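PDB 4RHZ: Cry23AA1 from Bacillus thuringiensis, which probably acts, together with its partner Cry37Aa1, as the aerolysin-type beta pore-forming component of a binary insecticidal toxin, and binds zinc. Local coordinates for residues R226-T232 and T247-S253. Numbering follows the deposited sequence.
Sequences RSIIQVT and TYLINGS
Ser227 OG is gripped from two directions: Ser253 N donates to it across the strands at 2.7 Å, and Asp136 of strand 126-142 hydrogen-bonds it through one carboxylate oxygen while reaching Ser253 OG with the other. A chi1 of 64° puts OG beside Gly252 CA and within reach of Ser253 N. Gly252 and Ser253 together face Ser227, forming a beta bulge: Ser227 N bonds Ser253 O, whereas Gly252 N meets Ser227 O at 3.1 Å from well above the carbonyl plane. A water also donates to Ser227 O (2.7 Å) and accepts from Arg226 NH1, with a weak bond to Asn251 OD1. Beyond the bulge the ladder is regular, with paired backbone bonds at Ile229-Ile250 and Val231-Tyr248. Tyr248 CG lies between its backbone N and carbonyl carbon (chi1 56°), which lays the ring beside Val231; Val231 CB stands over one face, 3.9 Å from the centroid, in a CH-pi contact, and Val231 CG2 touches Ile250 CD1 at 4.0 Å. On the reverse face Gln230 and Leu249 lie side by side, pointing the same way, and Thr232 OG1 bonds Thr247 OG1 at 2.8 Å. There the Gln230 amide spans Cys99 N and Lys97 O of the Cry37Aa1 chain, and Thr247 OG1 also bonds Tyr30 OH of that chain. The arrangement is a bulged antiparallel beta hairpin in the elongated, strand-rich fold of the aerolysin family.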
loop_
_atom_site.group_PDB
_atom_site.type_symbol
_atom_site.label_atom_id
_atom_site.label_comp_id
_atom_site.label_asym_id
_atom_site.label_seq_id
_atom_site.Cartn_x
_atom_site.Cartn_y
_atom_site.Cartn_z
ATOM N N ARG A 226 1.091 9.144 7.439
ATOM C CA ARG A 226 1.091 9.956 8.657
ATOM C C ARG A 226 2.370 9.768 9.434
ATOM O O ARG A 226 3.094 8.750 9.234
ATOM C CB ARG A 226 -0.089 9.701 9.540
ATOM C CG ARG A 226 -0.424 8.277 9.667
ATOM C CD ARG A 226 -0.809 8.040 11.026
ATOM N NE ARG A 226 -2.182 7.686 11.170
ATOM C CZ ARG A 226 -2.963 8.099 12.182
ATOM N NH1 ARG A 226 -2.504 8.933 13.132
ATOM N NH2 ARG A 226 -4.226 7.679 12.229
ATOM N N SER A 227 2.683 10.797 10.235
ATOM C CA SER A 227 3.861 10.846 11.089
ATOM C C SER A 227 3.343 10.706 12.533
ATOM O O SER A 227 2.200 11.088 12.855
ATOM C CB SER A 227 4.656 12.143 10.877
ATOM O OG SER A 227 3.850 13.277 11.282
ATOM N N ILE A 228 4.146 10.062 13.366
ATOM C CA ILE A 228 3.844 9.881 14.763
ATOM C C ILE A 228 5.169 10.190 15.543
ATOM O O ILE A 228 6.292 9.902 15.048
ATOM C CB ILE A 228 3.411 8.439 15.007
ATOM C CG1 ILE A 228 2.035 8.192 14.424
ATOM C CG2 ILE A 228 3.327 8.120 16.521
ATOM C CD1 ILE A 228 1.674 6.703 14.337
ATOM N N ILE A 229 5.047 10.817 16.721
ATOM C CA ILE A 229 6.200 10.995 17.632
ATOM C C ILE A 229 5.999 10.043 18.770
ATOM O O ILE A 229 4.992 10.108 19.482
ATOM C CB ILE A 229 6.305 12.414 18.126
ATOM C CG1 ILE A 229 6.713 13.306 16.931
ATOM C CG2 ILE A 229 7.358 12.494 19.230
ATOM C CD1 ILE A 229 6.562 14.766 17.173
ATOM N N GLN A 230 6.909 9.100 18.924
ATOM C CA GLN A 230 6.674 8.063 19.874
ATOM C C GLN A 230 7.629 8.315 21.052
ATOM O O GLN A 230 8.861 8.333 20.882
ATOM C CB GLN A 230 6.986 6.698 19.195
ATOM C CG GLN A 230 7.125 5.521 20.119
ATOM C CD GLN A 230 7.792 4.321 19.456
ATOM O OE1 GLN A 230 7.180 3.692 18.576
ATOM N NE2 GLN A 230 8.999 3.942 19.924
ATOM N N VAL A 231 7.068 8.499 22.243
ATOM C CA VAL A 231 7.901 8.973 23.387
ATOM C C VAL A 231 7.977 7.944 24.467
ATOM O O VAL A 231 6.938 7.527 25.043
ATOM C CB VAL A 231 7.384 10.296 23.966
ATOM C CG1 VAL A 231 8.312 10.770 25.162
ATOM C CG2 VAL A 231 7.380 11.412 22.861
ATOM N N THR A 232 9.211 7.541 24.756
ATOM C CA THR A 232 9.487 6.668 25.910
ATOM C C THR A 232 10.221 7.374 27.074
ATOM O O THR A 232 11.308 7.939 26.873
ATOM C CB THR A 232 10.324 5.406 25.461
ATOM O OG1 THR A 232 9.565 4.693 24.450
ATOM C CG2 THR A 232 10.497 4.488 26.587
ATOM N N THR A 247 5.736 4.345 27.573
ATOM C CA THR A 247 5.737 4.795 26.193
ATOM C C THR A 247 4.379 5.361 25.781
ATOM O O THR A 247 3.376 4.694 25.953
ATOM C CB THR A 247 6.118 3.668 25.246
ATOM O OG1 THR A 247 7.477 3.233 25.499
ATOM C CG2 THR A 247 5.962 4.130 23.740
ATOM N N TYR A 248 4.336 6.588 25.266
ATOM C CA TYR A 248 3.054 7.133 24.743
ATOM C C TYR A 248 3.288 7.747 23.338
ATOM O O TYR A 248 4.429 8.009 22.957
ATOM C CB TYR A 248 2.419 8.190 25.695
ATOM C CG TYR A 248 3.350 9.352 26.017
ATOM C CD1 TYR A 248 3.244 10.571 25.348
ATOM C CD2 TYR A 248 4.335 9.234 27.007
ATOM C CE1 TYR A 248 4.118 11.625 25.624
ATOM C CE2 TYR A 248 5.214 10.305 27.319
ATOM C CZ TYR A 248 5.091 11.491 26.636
ATOM O OH TYR A 248 5.981 12.532 26.899
ATOM N N LEU A 249 2.228 7.941 22.557
ATOM C CA LEU A 249 2.395 8.372 21.151
ATOM C C LEU A 249 1.655 9.635 20.901
ATOM O O LEU A 249 0.510 9.769 21.305
ATOM C CB LEU A 249 1.850 7.318 20.221
ATOM C CG LEU A 249 2.427 5.906 20.370
ATOM C CD1 LEU A 249 1.532 4.928 19.617
ATOM C CD2 LEU A 249 3.807 5.817 19.930
ATOM N N ILE A 250 2.320 10.577 20.258
ATOM C CA ILE A 250 1.721 11.852 19.947
ATOM C C ILE A 250 1.550 11.933 18.386
ATOM O O ILE A 250 2.524 11.781 17.639
ATOM C CB ILE A 250 2.683 12.975 20.394
ATOM C CG1 ILE A 250 2.885 12.968 21.915
ATOM C CG2 ILE A 250 2.189 14.384 19.890
ATOM C CD1 ILE A 250 4.163 13.706 22.278
ATOM N N ASN A 251 0.323 12.115 17.902
ATOM C CA ASN A 251 0.113 12.381 16.472
ATOM C C ASN A 251 0.885 13.564 15.976
ATOM O O ASN A 251 0.843 14.636 16.608
ATOM C CB ASN A 251 -1.335 12.572 16.203
ATOM C CG ASN A 251 -2.059 11.327 16.434
ATOM O OD1 ASN A 251 -1.546 10.220 16.119
ATOM N ND2 ASN A 251 -3.236 11.447 16.995
ATOM N N GLY A 252 1.631 13.330 14.896
ATOM C CA GLY A 252 2.374 14.377 14.213
ATOM C C GLY A 252 1.458 14.960 13.152
ATOM O O GLY A 252 0.597 15.737 13.498
ATOM N N SER A 253 1.580 14.511 11.897
ATOM C CA SER A 253 0.819 15.054 10.758
ATOM C C SER A 253 0.130 13.959 9.924
ATOM O O SER A 253 0.587 12.817 9.894
ATOM C CB SER A 253 1.743 15.798 9.792
ATOM O OG SER A 253 2.503 16.812 10.385
HETATM O O HOH W 1 -0.474 10.790 12.919
#